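Local coordinates for protein histidine acid phosphatase (PDB 4ARU) that belongs to branch 2 of the histidine phosphatase superfamily, a group of enzymes built round a mixed beta-sheet flanked by helices, at residues G61-R65 and F102-A107. Residues are numbered along the deposited sequence; the frame is centred on the assembly and turned at random.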
ATOM      1  N   GLY A  61      -4.962  -0.163  14.861  1.00  7.29           N
ATOM      2  CA  GLY A  61      -4.014  -0.219  15.992  1.00  7.61           C
ATOM      3  C   GLY A  61      -4.547  -1.081  17.120  1.00  7.92           C
ATOM      4  O   GLY A  61      -3.803  -1.871  17.699  1.00  7.87           O
ATOM      5  N   GLY A  62      -5.811  -0.898  17.471  1.00  8.34           N
ATOM      6  CA  GLY A  62      -6.483  -1.709  18.510  1.00  9.06           C
ATOM      7  C   GLY A  62      -6.502  -3.176  18.135  1.00  9.34           C
ATOM      8  O   GLY A  62      -6.347  -4.026  19.005  1.00  9.95           O
ATOM      9  N   PHE A  63      -6.722  -3.476  16.870  1.00  8.93           N
ATOM     10  CA  PHE A  63      -6.716  -4.872  16.429  1.00  9.39           C
ATOM     11  C   PHE A  63      -5.314  -5.462  16.573  1.00  9.01           C
ATOM     12  O   PHE A  63      -5.138  -6.571  17.107  1.00  8.85           O
ATOM     13  CB  PHE A  63      -7.180  -4.981  14.982  1.00  9.74           C
ATOM     14  CG  PHE A  63      -7.110  -6.396  14.460  1.00 10.46           C
ATOM     15  CD1 PHE A  63      -8.003  -7.358  14.931  1.00 11.54           C
ATOM     16  CD2 PHE A  63      -6.093  -6.780  13.600  1.00 10.74           C
ATOM     17  CE1 PHE A  63      -7.922  -8.686  14.485  1.00 12.08           C
ATOM     18  CE2 PHE A  63      -5.998  -8.093  13.162  1.00 11.56           C
ATOM     19  CZ  PHE A  63      -6.922  -9.036  13.617  1.00 11.87           C
ATOM     20  N   TYR A  64      -4.319  -4.720  16.118  1.00  8.39           N
ATOM     21  CA  TYR A  64      -2.937  -5.145  16.258  1.00  8.59           C
ATOM     22  C   TYR A  64      -2.570  -5.382  17.719  1.00  8.84           C
ATOM     23  O   TYR A  64      -1.894  -6.369  18.052  1.00  8.94           O
ATOM     24  CB  TYR A  64      -1.951  -4.130  15.653  1.00  8.44           C
ATOM     25  CG  TYR A  64      -1.920  -4.006  14.156  1.00  8.46           C
ATOM     26  CD1 TYR A  64      -1.685  -5.092  13.331  1.00  9.41           C
ATOM     27  CD2 TYR A  64      -2.099  -2.762  13.563  1.00  8.72           C
ATOM     28  CE1 TYR A  64      -1.674  -4.912  11.933  1.00  9.32           C
ATOM     29  CE2 TYR A  64      -2.063  -2.593  12.185  1.00  9.54           C
ATOM     30  CZ  TYR A  64      -1.889  -3.664  11.394  1.00  9.81           C
ATOM     31  OH  TYR A  64      -1.853  -3.372  10.006  1.00 12.21           O
ATOM     32  N   ARG A  65      -3.040  -4.510  18.602  1.00  9.20           N
ATOM     33  CA  ARG A  65      -2.820  -4.713  20.040  1.00 10.15           C
ATOM     34  C   ARG A  65      -3.358  -6.063  20.492  1.00 10.73           C
ATOM     35  O   ARG A  65      -2.642  -6.836  21.143  1.00 10.78           O
ATOM     36  CB  ARG A  65      -3.411  -3.567  20.886  1.00 11.06           C
ATOM     37  CG  ARG A  65      -3.242  -3.741  22.391  1.00 12.59           C
ATOM     38  CD  ARG A  65      -1.772  -3.994  22.725  1.00 14.05           C
ATOM     39  NE  ARG A  65      -1.468  -4.122  24.158  1.00 15.97           N
ATOM     40  CZ  ARG A  65      -1.309  -3.096  25.004  1.00 16.80           C
ATOM     41  NH1 ARG A  65      -1.416  -1.832  24.600  1.00 16.46           N
ATOM     42  NH2 ARG A  65      -1.031  -3.339  26.280  1.00 18.73           N
ATOM     43  N   PHE A 102      -2.028   5.043  14.694  1.00  6.19           N
ATOM     44  CA  PHE A 102      -1.643   3.670  15.034  1.00  6.25           C
ATOM     45  C   PHE A 102      -1.235   3.554  16.479  1.00  6.75           C
ATOM     46  O   PHE A 102      -1.742   2.686  17.209  1.00  6.86           O
ATOM     47  CB  PHE A 102      -0.507   3.190  14.106  1.00  6.16           C
ATOM     48  CG  PHE A 102       0.206   1.961  14.606  1.00  6.50           C
ATOM     49  CD1 PHE A 102      -0.315   0.687  14.472  1.00  6.56           C
ATOM     50  CD2 PHE A 102       1.432   2.084  15.240  1.00  6.99           C
ATOM     51  CE1 PHE A 102       0.344  -0.430  14.957  1.00  6.59           C
ATOM     52  CE2 PHE A 102       2.094   0.984  15.737  1.00  7.31           C
ATOM     53  CZ  PHE A 102       1.589  -0.278  15.560  1.00  7.08           C
ATOM     54  N   LEU A 103      -0.395   4.486  16.957  1.00  7.01           N
ATOM     55  CA  LEU A 103       0.019   4.470  18.368  1.00  7.73           C
ATOM     56  C   LEU A 103      -1.189   4.682  19.285  1.00  8.32           C
ATOM     57  O   LEU A 103      -1.285   4.038  20.334  1.00  8.72           O
ATOM     58  CB  LEU A 103       1.081   5.549  18.630  1.00  8.03           C
ATOM     59  CG  LEU A 103       2.415   5.308  17.935  1.00  8.02           C
ATOM     60  CD1 LEU A 103       3.254   6.561  18.144  1.00  8.45           C
ATOM     61  CD2 LEU A 103       3.094   4.076  18.484  1.00  8.43           C
ATOM     62  N   ALA A 104      -2.132   5.558  18.909  1.00  8.23           N
ATOM     63  CA  ALA A 104      -3.299   5.832  19.759  1.00  9.07           C
ATOM     64  C   ALA A 104      -4.201   4.595  19.881  1.00  9.29           C
ATOM     65  O   ALA A 104      -4.811   4.421  20.935  1.00 10.72           O
ATOM     66  CB  ALA A 104      -4.089   6.973  19.192  1.00  9.08           C
ATOM     67  N   GLY A 105      -4.267   3.747  18.840  1.00  8.90           N
ATOM     68  CA  GLY A 105      -5.052   2.522  18.900  1.00  8.91           C
ATOM     69  C   GLY A 105      -4.308   1.379  19.565  1.00  9.20           C
ATOM     70  O   GLY A 105      -4.867   0.618  20.326  1.00  9.89           O
ATOM     71  N   LEU A 106      -3.030   1.271  19.262  1.00  8.84           N
ATOM     72  CA  LEU A 106      -2.180   0.225  19.841  1.00  9.38           C
ATOM     73  C   LEU A 106      -1.994   0.376  21.312  1.00 10.43           C
ATOM     74  O   LEU A 106      -1.971  -0.633  22.063  1.00 11.41           O
ATOM     75  CB  LEU A 106      -0.814   0.213  19.159  1.00  8.98           C
ATOM     76  CG  LEU A 106       0.078  -0.984  19.543  1.00  9.39           C
ATOM     77  CD1 LEU A 106      -0.225  -2.146  18.652  1.00  9.23           C
ATOM     78  CD2 LEU A 106       1.565  -0.626  19.494  1.00  9.65           C
ATOM     79  N   ALA A 107      -1.862   1.627  21.769  1.00 10.77           N
ATOM     80  CA  ALA A 107      -1.445   1.936  23.139  1.00 12.05           C
ATOM     81  C   ALA A 107      -2.079   3.239  23.584  1.00 13.24           C
ATOM     82  O   ALA A 107      -1.418   4.262  23.701  1.00 12.86           O
ATOM     83  CB  ALA A 107       0.069   2.001  23.202  1.00 12.15           C
TER
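Gly61 meets Gly105 with their CA atoms 4.1 Å apart, and the absence of side chains at both residues lets the two helix backbones come into contact. Helices 51-70 and 93-106 run in roughly the same direction here, crossing at -45° with local axes 7.3 Å apart. Gly61 lies directly against the backbone of Phe102, Gly105 and Leu106. In place of side chains, main-chain groups meet: Gly61 O, already the acceptor for Arg65 N one turn on, also receives a CA-H...O contact from Leu106 CA at 3.4 Å. Gly62 returns the gesture, its CA lying 3.4 Å from Gly105 O in a second such contact. At Tyr64 the contact turns apolar. With CG beside the backbone N, the ring is set alongside Phe102, and its CD2 reaches the edge of that ring, 3.7 Å from Phe102 CE1; the two planes are inclined at 66°. Tyr64 CB also borders Leu106 CD1. Phe102 in turn stacks on Phe302 and, with Leu106, packs on strand 85-89, while Tyr64 rests on Ala335 and Val337 of strand 335-342, so both helices lie against the mixed sheet. Arg65 then bends at chi2, its aliphatic carbons passing Leu106 O before NH1 donates to that same oxygen at 2.9 Å. The bond is nearly straight (160°) and lies in both the guanidinium and carbonyl planes. NH2 is held by Pro75 O and Asn78 O. Thus a buried cation, spread over several carbonyl oxygens, ties the C-terminal end of helix 93-106 to the loop following helix 51-70, and would probably be stabilised by the negative pole of that helix end.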